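Local coordinates for protein formate-dependent phosphoribosylglycinamide formyltransferase (Mycobacterium tuberculosis H37Rv, PDB 6KHR) that belongs to the ATP-grasp family of enzymes and is built round a large antiparallel beta sheet that runs from the middle of the chain to its C-terminal strands, at residues T227-C232 / E242-I247; S259-K264 / T340-P345; A392-P397 / E404-V409. All blocks are in the same frame, centred on the assembly; numbering follows the deposited sequence.

Interaction 1. Residues T227-C232 / E242-I247; sequences TMIVVC and EFCAPI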
ATOM      1  N   THR A 227     -10.958 -17.599   2.307  1.00 43.73           N
ATOM      2  CA  THR A 227     -10.053 -17.147   3.350  1.00 44.77           C
ATOM      3  C   THR A 227     -10.760 -16.128   4.247  1.00 38.10           C
ATOM      4  O   THR A 227     -11.230 -15.092   3.771  1.00 44.96           O
ATOM      5  CB  THR A 227      -8.783 -16.555   2.752  1.00 45.33           C
ATOM      6  OG1 THR A 227      -8.151 -17.532   1.914  1.00 50.65           O
ATOM      7  CG2 THR A 227      -7.822 -16.135   3.871  1.00 33.69           C
ATOM      8  N   MET A 228     -10.845 -16.450   5.542  1.00 29.32           N
ATOM      9  CA  MET A 228     -11.335 -15.534   6.575  1.00 39.22           C
ATOM     10  C   MET A 228     -10.128 -14.899   7.241  1.00 40.94           C
ATOM     11  O   MET A 228      -9.353 -15.591   7.912  1.00 42.29           O
ATOM     12  CB  MET A 228     -12.179 -16.261   7.614  1.00 42.88           C
ATOM     13  CG  MET A 228     -13.382 -16.974   7.068  1.00 51.91           C
ATOM     14  SD  MET A 228     -14.690 -15.800   6.683  1.00 56.70           S
ATOM     15  CE  MET A 228     -14.738 -14.950   8.277  1.00 52.14           C
ATOM     16  N   ILE A 229      -9.945 -13.600   7.024  1.00 40.73           N
ATOM     17  CA  ILE A 229      -8.871 -12.863   7.662  1.00 34.42           C
ATOM     18  C   ILE A 229      -9.406 -12.346   8.974  1.00 35.07           C
ATOM     19  O   ILE A 229     -10.366 -11.567   8.979  1.00 33.79           O
ATOM     20  CB  ILE A 229      -8.378 -11.690   6.809  1.00 44.00           C
ATOM     21  CG1 ILE A 229      -7.801 -12.169   5.478  1.00 43.51           C
ATOM     22  CG2 ILE A 229      -7.314 -10.919   7.609  1.00 39.73           C
ATOM     23  CD1 ILE A 229      -6.511 -12.876   5.617  1.00 50.44           C
ATOM     24  N   VAL A 230      -8.776 -12.767  10.075  1.00 33.77           N
ATOM     25  CA  VAL A 230      -9.144 -12.334  11.412  1.00 27.33           C
ATOM     26  C   VAL A 230      -8.008 -11.490  11.969  1.00 38.11           C
ATOM     27  O   VAL A 230      -6.827 -11.845  11.846  1.00 44.05           O
ATOM     28  CB  VAL A 230      -9.444 -13.531  12.328  1.00 30.07           C
ATOM     29  CG1 VAL A 230      -9.869 -13.025  13.657  1.00 35.40           C
ATOM     30  CG2 VAL A 230     -10.512 -14.415  11.718  1.00 25.21           C
ATOM     31  N   VAL A 231      -8.373 -10.361  12.566  1.00 39.93           N
ATOM     32  CA  VAL A 231      -7.433  -9.381  13.083  1.00 36.97           C
ATOM     33  C   VAL A 231      -7.676  -9.259  14.570  1.00 40.07           C
ATOM     34  O   VAL A 231      -8.808  -8.998  14.993  1.00 43.57           O
ATOM     35  CB  VAL A 231      -7.620  -8.004  12.420  1.00 46.17           C
ATOM     36  CG1 VAL A 231      -6.621  -6.982  13.010  1.00 37.94           C
ATOM     37  CG2 VAL A 231      -7.541  -8.103  10.894  1.00 38.08           C
ATOM     38  N   CYS A 232      -6.616  -9.416  15.355  1.00 51.74           N
ATOM     39  CA  CYS A 232      -6.669  -9.246  16.800  1.00 54.37           C
ATOM     40  C   CYS A 232      -5.683  -8.154  17.177  1.00 49.29           C
ATOM     41  O   CYS A 232      -4.471  -8.303  16.983  1.00 41.69           O
ATOM     42  CB  CYS A 232      -6.342 -10.554  17.504  1.00 61.81           C
ATOM     43  SG  CYS A 232      -7.428 -11.847  16.956  1.00 63.77           S
ATOM     44  N   GLU A 242     -11.606  -8.342  14.827  1.00 45.49           N
ATOM     45  CA  GLU A 242     -12.298  -7.935  13.616  1.00 48.81           C
ATOM     46  C   GLU A 242     -12.226  -9.038  12.575  1.00 44.40           C
ATOM     47  O   GLU A 242     -11.244  -9.782  12.501  1.00 58.96           O
ATOM     48  CB  GLU A 242     -11.675  -6.678  13.017  1.00 67.06           C
ATOM     49  CG  GLU A 242     -11.469  -5.553  13.985  1.00 80.75           C
ATOM     50  CD  GLU A 242     -12.608  -4.583  13.956  1.00 93.54           C
ATOM     51  OE1 GLU A 242     -13.745  -5.007  14.256  1.00102.24           O
ATOM     52  OE2 GLU A 242     -12.373  -3.406  13.616  1.00 98.97           O
ATOM     53  N   PHE A 243     -13.261  -9.109  11.738  1.00 42.45           N
ATOM     54  CA  PHE A 243     -13.312 -10.055  10.637  1.00 37.19           C
ATOM     55  C   PHE A 243     -13.304  -9.312   9.307  1.00 42.56           C
ATOM     56  O   PHE A 243     -14.040  -8.346   9.112  1.00 39.99           O
ATOM     57  CB  PHE A 243     -14.548 -10.944  10.735  1.00 39.11           C
ATOM     58  CG  PHE A 243     -14.600 -11.759  11.989  1.00 58.40           C
ATOM     59  CD1 PHE A 243     -15.126 -11.234  13.151  1.00 59.98           C
ATOM     60  CD2 PHE A 243     -14.115 -13.058  12.004  1.00 69.87           C
ATOM     61  CE1 PHE A 243     -15.169 -11.985  14.313  1.00 61.57           C
ATOM     62  CE2 PHE A 243     -14.159 -13.812  13.148  1.00 70.82           C
ATOM     63  CZ  PHE A 243     -14.687 -13.279  14.310  1.00 61.56           C
ATOM     64  N   CYS A 244     -12.484  -9.770   8.386  1.00 45.58           N
ATOM     65  CA  CYS A 244     -12.610  -9.186   7.071  1.00 42.71           C
ATOM     66  C   CYS A 244     -13.796  -9.814   6.338  1.00 42.45           C
ATOM     67  O   CYS A 244     -14.403 -10.778   6.810  1.00 54.27           O
ATOM     68  CB  CYS A 244     -11.299  -9.345   6.323  1.00 53.16           C
ATOM     69  SG  CYS A 244     -10.033  -8.290   7.087  1.00 59.79           S
ATOM     70  N   ALA A 245     -14.178  -9.210   5.215  1.00 37.76           N
ATOM     71  CA  ALA A 245     -15.149  -9.847   4.333  1.00 39.14           C
ATOM     72  C   ALA A 245     -14.525 -11.098   3.727  1.00 38.24           C
ATOM     73  O   ALA A 245     -13.334 -11.097   3.400  1.00 46.64           O
ATOM     74  CB  ALA A 245     -15.618  -8.896   3.218  1.00 24.60           C
ATOM     75  N   PRO A 246     -15.295 -12.176   3.579  1.00 33.50           N
ATOM     76  CA  PRO A 246     -14.730 -13.430   3.060  1.00 37.31           C
ATOM     77  C   PRO A 246     -13.989 -13.190   1.759  1.00 34.22           C
ATOM     78  O   PRO A 246     -14.437 -12.418   0.908  1.00 38.83           O
ATOM     79  CB  PRO A 246     -15.964 -14.315   2.840  1.00 32.24           C
ATOM     80  CG  PRO A 246     -16.980 -13.772   3.759  1.00 34.58           C
ATOM     81  CD  PRO A 246     -16.742 -12.278   3.819  1.00 33.51           C
ATOM     82  N   ILE A 247     -12.848 -13.856   1.606  1.00 24.05           N
ATOM     83  CA  ILE A 247     -12.052 -13.795   0.389  1.00 27.03           C
ATOM     84  C   ILE A 247     -12.169 -15.154  -0.288  1.00 38.25           C
ATOM     85  O   ILE A 247     -11.784 -16.176   0.300  1.00 27.30           O
ATOM     86  CB  ILE A 247     -10.592 -13.422   0.689  1.00 24.70           C
ATOM     87  CG1 ILE A 247     -10.495 -12.012   1.263  1.00 24.40           C
ATOM     88  CG2 ILE A 247      -9.704 -13.492  -0.570  1.00 24.63           C
ATOM     89  CD1 ILE A 247      -9.028 -11.673   1.656  1.00 24.59           C
TER
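Val-231 and Glu-242 pair across a beta hairpin, formed by strands 224-235 and 238-252 within the large antiparallel sheet of this ATP-grasp protein. The backbone bonds come first. Val-231 and Glu-242 exchange two, each 2.9 Å from N to O, and Thr-227 and Ile-247 close a second hydrogen-bonded pair, with Ile-247 N 3.0 Å from Thr-227 O. Between these pairs the second strand uses one residue more than the first; Ala-245 and Pro-246 carry it round this break, where proline suits the interrupted pairing. Cys-244 still holds on, its N 2.8 Å from Ile-229 O and nearly in line with the C=O.

Apolar side chains then sort to the two faces. Beside each other and pointing the same way, Val-230 and Phe-243 touch through CG2 and CD2, 3.9 Å apart, and helix 267-284 covers this side with Ala-277, Ala-278 and Val-281. The unbranched Met-228 can fold to fit here, its CE coming to the same ring and its SD to Pro-246 CG. Thr-227, Val-231 and Ile-247 lie on the other face, where the OG1 of Thr-227 bonds to Glu-293 and Ser-313. There the chain of Ile-247, extended at chi2 (176°), crosses that of Ile-229, bringing CD1 4.0 Å from Ile-229 CG1, while the compact Cys-244 sets its SG 3.8 Å from Ile-229 CG2.

Interaction 2. Residues S259-K264 / T340-P345; sequences SWQPQK and TLMISP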
ATOM      1  N   SER A 259      -7.905 -14.691  -6.541  1.00 33.94           N
ATOM      2  CA  SER A 259      -8.701 -14.401  -5.362  1.00 27.46           C
ATOM      3  C   SER A 259      -9.616 -13.228  -5.679  1.00 35.03           C
ATOM      4  O   SER A 259      -9.455 -12.544  -6.698  1.00 26.04           O
ATOM      5  CB  SER A 259      -7.825 -14.093  -4.135  1.00 30.41           C
ATOM      6  OG  SER A 259      -7.176 -12.838  -4.258  1.00 31.26           O
ATOM      7  N   TRP A 260     -10.570 -12.987  -4.784  1.00 25.31           N
ATOM      8  CA  TRP A 260     -11.574 -11.952  -4.976  1.00 30.88           C
ATOM      9  C   TRP A 260     -12.296 -11.748  -3.642  1.00 31.85           C
ATOM     10  O   TRP A 260     -12.343 -12.656  -2.803  1.00 24.74           O
ATOM     11  CB  TRP A 260     -12.559 -12.320  -6.122  1.00 25.57           C
ATOM     12  CG  TRP A 260     -13.315 -13.632  -5.895  1.00 31.69           C
ATOM     13  CD1 TRP A 260     -14.495 -13.792  -5.210  1.00 31.94           C
ATOM     14  CD2 TRP A 260     -12.927 -14.956  -6.326  1.00 36.83           C
ATOM     15  NE1 TRP A 260     -14.869 -15.119  -5.199  1.00 38.99           N
ATOM     16  CE2 TRP A 260     -13.928 -15.859  -5.864  1.00 45.11           C
ATOM     17  CE3 TRP A 260     -11.833 -15.473  -7.041  1.00 33.25           C
ATOM     18  CZ2 TRP A 260     -13.870 -17.246  -6.102  1.00 25.68           C
ATOM     19  CZ3 TRP A 260     -11.778 -16.872  -7.285  1.00 38.79           C
ATOM     20  CH2 TRP A 260     -12.796 -17.727  -6.821  1.00 37.63           C
ATOM     21  N   GLN A 261     -12.860 -10.548  -3.468  1.00 27.62           N
ATOM     22  CA  GLN A 261     -13.429 -10.082  -2.205  1.00 24.80           C
ATOM     23  C   GLN A 261     -14.498  -9.051  -2.534  1.00 33.97           C
ATOM     24  O   GLN A 261     -14.215  -8.117  -3.295  1.00 37.41           O
ATOM     25  CB  GLN A 261     -12.368  -9.449  -1.305  1.00 29.20           C
ATOM     26  CG  GLN A 261     -12.843  -9.140   0.081  1.00 38.69           C
ATOM     27  CD  GLN A 261     -11.838  -8.313   0.885  1.00 47.96           C
ATOM     28  OE1 GLN A 261     -11.262  -7.342   0.381  1.00 54.73           O
ATOM     29  NE2 GLN A 261     -11.627  -8.697   2.144  1.00 33.63           N
ATOM     30  N   PRO A 262     -15.712  -9.178  -1.993  1.00 39.88           N
ATOM     31  CA  PRO A 262     -16.153 -10.245  -1.099  1.00 38.29           C
ATOM     32  C   PRO A 262     -16.732 -11.461  -1.819  1.00 33.91           C
ATOM     33  O   PRO A 262     -17.325 -11.316  -2.874  1.00 37.35           O
ATOM     34  CB  PRO A 262     -17.244  -9.558  -0.272  1.00 27.32           C
ATOM     35  CG  PRO A 262     -17.850  -8.536  -1.206  1.00 27.37           C
ATOM     36  CD  PRO A 262     -16.790  -8.205  -2.248  1.00 43.57           C
ATOM     37  N   GLN A 263     -16.529 -12.643  -1.244  1.00 40.43           N
ATOM     38  CA  GLN A 263     -17.279 -13.834  -1.618  1.00 33.37           C
ATOM     39  C   GLN A 263     -18.609 -13.844  -0.871  1.00 33.32           C
ATOM     40  O   GLN A 263     -18.628 -13.786   0.362  1.00 35.18           O
ATOM     41  CB  GLN A 263     -16.479 -15.086  -1.278  1.00 26.47           C
ATOM     42  CG  GLN A 263     -17.315 -16.359  -1.361  1.00 24.63           C
ATOM     43  CD  GLN A 263     -17.873 -16.587  -2.758  1.00 34.90           C
ATOM     44  OE1 GLN A 263     -17.114 -16.686  -3.741  1.00 29.34           O
ATOM     45  NE2 GLN A 263     -19.206 -16.645  -2.864  1.00 31.68           N
ATOM     46  N   LYS A 264     -19.723 -13.919  -1.600  1.00 38.01           N
ATOM     47  CA  LYS A 264     -21.025 -13.947  -0.938  1.00 44.13           C
ATOM     48  C   LYS A 264     -21.239 -15.285  -0.222  1.00 41.95           C
ATOM     49  O   LYS A 264     -20.886 -16.354  -0.728  1.00 36.09           O
ATOM     50  CB  LYS A 264     -22.159 -13.690  -1.939  1.00 54.60           C
ATOM     51  CG  LYS A 264     -22.375 -14.800  -2.994  1.00 87.94           C
ATOM     52  CD  LYS A 264     -23.354 -15.916  -2.533  1.00101.07           C
ATOM     53  CE  LYS A 264     -22.843 -17.320  -2.906  1.00 96.07           C
ATOM     54  NZ  LYS A 264     -23.403 -18.437  -2.088  1.00 83.39           N
ATOM     55  N   THR A 340     -12.169  -3.005   9.342  1.00 28.52           N
ATOM     56  CA  THR A 340     -12.131  -3.905   8.202  1.00 33.29           C
ATOM     57  C   THR A 340     -13.025  -3.410   7.068  1.00 34.11           C
ATOM     58  O   THR A 340     -13.491  -4.201   6.251  1.00 38.97           O
ATOM     59  CB  THR A 340     -12.502  -5.333   8.615  1.00 52.82           C
ATOM     60  OG1 THR A 340     -13.785  -5.356   9.270  1.00 54.38           O
ATOM     61  CG2 THR A 340     -11.440  -5.914   9.535  1.00 47.23           C
ATOM     62  N   LEU A 341     -13.206  -2.094   6.961  1.00 40.71           N
ATOM     63  CA  LEU A 341     -13.997  -1.510   5.882  1.00 40.33           C
ATOM     64  C   LEU A 341     -13.437  -1.863   4.507  1.00 39.37           C
ATOM     65  O   LEU A 341     -12.226  -1.842   4.286  1.00 41.22           O
ATOM     66  CB  LEU A 341     -14.045   0.010   6.027  1.00 42.21           C
ATOM     67  CG  LEU A 341     -14.441   0.545   7.410  1.00 64.39           C
ATOM     68  CD1 LEU A 341     -14.187   2.051   7.509  1.00 73.15           C
ATOM     69  CD2 LEU A 341     -15.892   0.218   7.722  1.00 56.21           C
ATOM     70  N   MET A 342     -14.342  -2.136   3.571  1.00 45.87           N
ATOM     71  CA  MET A 342     -14.011  -2.390   2.172  1.00 42.39           C
ATOM     72  C   MET A 342     -14.154  -1.135   1.315  1.00 48.65           C
ATOM     73  O   MET A 342     -15.136  -0.390   1.433  1.00 39.76           O
ATOM     74  CB  MET A 342     -14.909  -3.489   1.595  1.00 34.69           C
ATOM     75  CG  MET A 342     -14.598  -4.841   2.164  1.00 38.59           C
ATOM     76  SD  MET A 342     -15.094  -6.189   1.105  1.00 59.99           S
ATOM     77  CE  MET A 342     -14.274  -5.810  -0.449  1.00 45.59           C
ATOM     78  N   ILE A 343     -13.176  -0.916   0.438  1.00 47.65           N
ATOM     79  CA  ILE A 343     -13.287   0.153  -0.552  1.00 39.34           C
ATOM     80  C   ILE A 343     -14.324  -0.214  -1.613  1.00 43.02           C
ATOM     81  O   ILE A 343     -15.224   0.567  -1.932  1.00 31.05           O
ATOM     82  CB  ILE A 343     -11.915   0.419  -1.201  1.00 35.12           C
ATOM     83  CG1 ILE A 343     -10.918   1.005  -0.200  1.00 39.65           C
ATOM     84  CG2 ILE A 343     -12.058   1.357  -2.404  1.00 28.36           C
ATOM     85  CD1 ILE A 343      -9.494   1.079  -0.801  1.00 29.00           C
ATOM     86  N   SER A 344     -14.217  -1.418  -2.162  1.00 40.70           N
ATOM     87  CA  SER A 344     -14.936  -1.817  -3.362  1.00 42.06           C
ATOM     88  C   SER A 344     -14.616  -3.288  -3.636  1.00 39.97           C
ATOM     89  O   SER A 344     -13.582  -3.787  -3.181  1.00 31.50           O
ATOM     90  CB  SER A 344     -14.539  -0.942  -4.560  1.00 32.96           C
ATOM     91  OG  SER A 344     -14.351  -1.708  -5.732  1.00 39.61           O
ATOM     92  N   PRO A 345     -15.488  -4.003  -4.351  1.00 32.34           N
ATOM     93  CA  PRO A 345     -15.126  -5.366  -4.777  1.00 26.61           C
ATOM     94  C   PRO A 345     -13.812  -5.363  -5.552  1.00 28.77           C
ATOM     95  O   PRO A 345     -13.442  -4.369  -6.190  1.00 26.59           O
ATOM     96  CB  PRO A 345     -16.307  -5.798  -5.660  1.00 26.51           C
ATOM     97  CG  PRO A 345     -17.498  -4.913  -5.202  1.00 26.83           C
ATOM     98  CD  PRO A 345     -16.842  -3.593  -4.787  1.00 28.32           C
TER
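Met-342 lays the end of its side chain across Gln-261, the residue that closes strand 256-261, and these are the two residues with the most surface buried by the contact. Met-342 turns at its last torsion (chi3 55°), and the bend places CE 3.7 Å from Gln-261 CG and 3.5 Å from Gln-261 OE1, while SD lies 3.9 Å from Gln-261 CD. A flexible, unbranched thioether is well suited to this role, since it can follow the outline of another long chain.

Gln-261 offers a straight target: its CG stands opposite the backbone N (chi1 -171°) and the chain runs on extended to the amide. That amide is held at both ends, OE1 by Ser-320 and NE2 by Gln-321 and the carbonyl of Ala-245. These bonds probably fix how it is turned, and the methionine lies against both the amide and its apolar stem.

Pro-262, preceded by a cis peptide bond, adds its CD to the same methyl, 3.9 Å from Met-342 CE. The CD atom also lies 4.2 Å from Pro-345 CB, so the two proline rings touch. Val-399 of helix 399-413 touches both rings. No hydrogen bond crosses between the segments; the nearest polar approach is a weak CA-H...O contact, Pro-345 CA to Gln-261 O at 3.3 Å. Gln-261 and Gly-346 then join by a backbone hydrogen bond. Such an approach is characteristic of a loop entering an antiparallel sheet, here where strand 346-351 settles beside strand 256-261.

Interaction 3. Residues A392-P397 / E404-V409; sequences ALATAP and ERAREV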
ATOM      1  N   ALA A 392      -1.440  -9.076 -10.194  1.00 35.86           N
ATOM      2  CA  ALA A 392      -2.357  -8.293 -11.011  1.00 33.09           C
ATOM      3  C   ALA A 392      -3.598  -7.989 -10.186  1.00 37.76           C
ATOM      4  O   ALA A 392      -4.129  -8.877  -9.507  1.00 42.40           O
ATOM      5  CB  ALA A 392      -2.744  -9.048 -12.282  1.00 28.53           C
ATOM      6  N   LEU A 393      -4.050  -6.730 -10.228  1.00 35.65           N
ATOM      7  CA  LEU A 393      -5.174  -6.320  -9.397  1.00 31.18           C
ATOM      8  C   LEU A 393      -6.156  -5.476 -10.184  1.00 33.08           C
ATOM      9  O   LEU A 393      -5.758  -4.652 -11.008  1.00 30.91           O
ATOM     10  CB  LEU A 393      -4.707  -5.529  -8.173  1.00 34.06           C
ATOM     11  CG  LEU A 393      -3.670  -6.209  -7.279  1.00 40.95           C
ATOM     12  CD1 LEU A 393      -2.653  -5.192  -6.767  1.00 26.79           C
ATOM     13  CD2 LEU A 393      -4.365  -6.859  -6.128  1.00 28.83           C
ATOM     14  N   ALA A 394      -7.437  -5.661  -9.893  1.00 27.17           N
ATOM     15  CA  ALA A 394      -8.482  -4.800 -10.408  1.00 27.42           C
ATOM     16  C   ALA A 394      -9.550  -4.634  -9.339  1.00 40.60           C
ATOM     17  O   ALA A 394      -9.741  -5.512  -8.492  1.00 46.33           O
ATOM     18  CB  ALA A 394      -9.116  -5.380 -11.660  1.00 29.41           C
ATOM     19  N   THR A 395     -10.242  -3.504  -9.383  1.00 27.34           N
ATOM     20  CA  THR A 395     -11.480  -3.349  -8.641  1.00 39.68           C
ATOM     21  C   THR A 395     -12.572  -2.969  -9.623  1.00 33.65           C
ATOM     22  O   THR A 395     -12.303  -2.682 -10.777  1.00 33.97           O
ATOM     23  CB  THR A 395     -11.353  -2.306  -7.518  1.00 41.25           C
ATOM     24  OG1 THR A 395     -10.878  -1.067  -8.066  1.00 37.57           O
ATOM     25  CG2 THR A 395     -10.401  -2.829  -6.395  1.00 26.70           C
ATOM     26  N   ALA A 396     -13.808  -2.951  -9.148  1.00 33.98           N
ATOM     27  CA  ALA A 396     -14.994  -2.755  -9.970  1.00 28.33           C
ATOM     28  C   ALA A 396     -16.204  -2.642  -9.061  1.00 34.96           C
ATOM     29  O   ALA A 396     -16.133  -3.019  -7.875  1.00 33.18           O
ATOM     30  CB  ALA A 396     -15.189  -3.930 -10.927  1.00 31.42           C
ATOM     31  N   PRO A 397     -17.330  -2.141  -9.562  1.00 28.89           N
ATOM     32  CA  PRO A 397     -18.565  -2.199  -8.763  1.00 28.93           C
ATOM     33  C   PRO A 397     -19.052  -3.603  -8.528  1.00 28.54           C
ATOM     34  O   PRO A 397     -19.877  -3.798  -7.633  1.00 38.96           O
ATOM     35  CB  PRO A 397     -19.578  -1.398  -9.589  1.00 29.79           C
ATOM     36  CG  PRO A 397     -18.759  -0.532 -10.478  1.00 30.16           C
ATOM     37  CD  PRO A 397     -17.459  -1.269 -10.737  1.00 30.10           C
ATOM     38  N   GLU A 404     -12.890 -10.292 -14.172  1.00 32.58           N
ATOM     39  CA  GLU A 404     -12.604 -10.243 -15.601  1.00 33.07           C
ATOM     40  C   GLU A 404     -11.478  -9.253 -15.909  1.00 40.77           C
ATOM     41  O   GLU A 404     -10.597  -9.539 -16.726  1.00 41.14           O
ATOM     42  CB  GLU A 404     -13.869  -9.896 -16.373  1.00 37.82           C
ATOM     43  CG  GLU A 404     -13.804 -10.254 -17.857  1.00 60.39           C
ATOM     44  CD  GLU A 404     -13.554  -9.051 -18.753  1.00 97.91           C
ATOM     45  OE1 GLU A 404     -13.704  -9.191 -19.990  1.00118.34           O
ATOM     46  OE2 GLU A 404     -13.212  -7.965 -18.228  1.00106.59           O
ATOM     47  N   ARG A 405     -11.473  -8.100 -15.238  1.00 37.19           N
ATOM     48  CA  ARG A 405     -10.393  -7.134 -15.424  1.00 38.42           C
ATOM     49  C   ARG A 405      -9.059  -7.691 -14.961  1.00 40.17           C
ATOM     50  O   ARG A 405      -8.022  -7.447 -15.600  1.00 36.45           O
ATOM     51  CB  ARG A 405     -10.698  -5.855 -14.659  1.00 34.59           C
ATOM     52  CG  ARG A 405     -11.926  -5.183 -15.070  1.00 29.61           C
ATOM     53  CD  ARG A 405     -12.329  -4.115 -14.079  1.00 33.95           C
ATOM     54  NE  ARG A 405     -13.169  -3.155 -14.777  1.00 37.76           N
ATOM     55  CZ  ARG A 405     -13.705  -2.076 -14.231  1.00 38.83           C
ATOM     56  NH1 ARG A 405     -13.475  -1.799 -12.961  1.00 38.22           N
ATOM     57  NH2 ARG A 405     -14.452  -1.265 -14.968  1.00 36.23           N
ATOM     58  N   ALA A 406      -9.053  -8.404 -13.827  1.00 38.02           N
ATOM     59  CA  ALA A 406      -7.798  -8.935 -13.305  1.00 36.79           C
ATOM     60  C   ALA A 406      -7.252 -10.011 -14.221  1.00 42.06           C
ATOM     61  O   ALA A 406      -6.039 -10.089 -14.440  1.00 43.10           O
ATOM     62  CB  ALA A 406      -7.976  -9.465 -11.885  1.00 27.82           C
ATOM     63  N   ARG A 407      -8.129 -10.831 -14.796  1.00 29.27           N
ATOM     64  CA  ARG A 407      -7.637 -11.822 -15.740  1.00 29.92           C
ATOM     65  C   ARG A 407      -7.071 -11.125 -16.978  1.00 44.25           C
ATOM     66  O   ARG A 407      -6.064 -11.574 -17.538  1.00 39.63           O
ATOM     67  CB  ARG A 407      -8.756 -12.807 -16.054  1.00 30.16           C
ATOM     68  CG  ARG A 407      -8.538 -13.726 -17.212  1.00 37.74           C
ATOM     69  CD  ARG A 407      -9.819 -13.830 -18.022  1.00 52.08           C
ATOM     70  NE  ARG A 407     -10.635 -14.969 -17.620  1.00 59.80           N
ATOM     71  CZ  ARG A 407     -10.627 -16.144 -18.246  1.00 86.55           C
ATOM     72  NH1 ARG A 407      -9.851 -16.329 -19.308  1.00 93.58           N
ATOM     73  NH2 ARG A 407     -11.398 -17.136 -17.814  1.00 95.43           N
ATOM     74  N   GLU A 408      -7.659  -9.986 -17.373  1.00 42.16           N
ATOM     75  CA  GLU A 408      -7.107  -9.216 -18.479  1.00 39.09           C
ATOM     76  C   GLU A 408      -5.738  -8.651 -18.115  1.00 45.03           C
ATOM     77  O   GLU A 408      -4.763  -8.862 -18.841  1.00 41.20           O
ATOM     78  CB  GLU A 408      -8.080  -8.112 -18.889  1.00 55.27           C
ATOM     79  CG  GLU A 408      -8.903  -8.449 -20.135  1.00 83.15           C
ATOM     80  CD  GLU A 408     -10.159  -7.589 -20.302  1.00107.51           C
ATOM     81  OE1 GLU A 408     -10.558  -6.881 -19.347  1.00113.45           O
ATOM     82  OE2 GLU A 408     -10.757  -7.621 -21.401  1.00114.92           O
ATOM     83  N   VAL A 409      -5.636  -7.984 -16.958  1.00 48.10           N
ATOM     84  CA  VAL A 409      -4.345  -7.460 -16.507  1.00 47.64           C
ATOM     85  C   VAL A 409      -3.282  -8.553 -16.514  1.00 47.70           C
ATOM     86  O   VAL A 409      -2.169  -8.364 -17.026  1.00 30.77           O
ATOM     87  CB  VAL A 409      -4.474  -6.836 -15.106  1.00 46.69           C
ATOM     88  CG1 VAL A 409      -3.105  -6.419 -14.617  1.00 34.97           C
ATOM     89  CG2 VAL A 409      -5.425  -5.647 -15.132  1.00 45.72           C
TER
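Ala-394 sets its methyl against the inner side of helix 399-413, in a strand-turn-helix unit whose helix folds back over strand 390-395. The axes of strand 392-395 and helix 404-409 come within 6.8 Å, with their directions 151° apart, an approach that small side chains make possible.

Apolar packing follows the alternation of the strand, which turns Ala-392 and Ala-394 to the helix and Leu-393 and Thr-395 from it. The CB of Ala-394 meets the CB of Arg-405. Ala-394 CB also lies 4.2 Å from Ala-406 CB, two alanines whose single methyls suit so close an approach of strand and helix. A turn later, Val-409 directs CG1 opposite its backbone N (chi1 175°) and so onto Ala-392 CB, 3.5 Å away; beta branching gives it a second methyl, CG2, 4.3 Å from Leu-393 O.

The polar part belongs to Arg-405. Its chain runs extended from CG to NE along the strand, passing CD 3.6 Å from Thr-395 O. The edge of the guanidinium then faces that carbonyl, and NH1 donates to a lone pair of Thr-395 O, 2.6 Å away, with an angle of 143° at the hydrogen. Ala-396 CB sits close to the same nitrogen.

NH1 also forms a salt bridge with Glu-379, whose other oxygen accepts a bond from Thr-395 OG1. The arginine's charge is therefore probably balanced by this carboxylate, while the carbonyl helps fix how the guanidinium is turned.

Overall arrangement
All three contacts reach the large antiparallel sheet. Interactions 1 and 3 are buried, whereas interaction 2 lies at the surface, where Ile-343 meets Ile-343 of the second subunit. Interactions 1 and 2 touch: their strands 238-252 and 256-261 are neighbours, and Thr-340 OG1 probably bonds to Phe-243 O. Interaction 2 also adjoins interaction 3, where Pro-345 O and Ser-344 OG are probably hydrogen-bonded to Ala-396 N and Ala-396 O respectively. Interactions 1 and 3 are separate, their centres about 22 Å apart. The chemistry changes accordingly: backbone bonds between strands dominate interaction 1, interaction 2 relies on van der Waals contact, and interaction 3 joins alanine packing to one arginine-carbonyl bond.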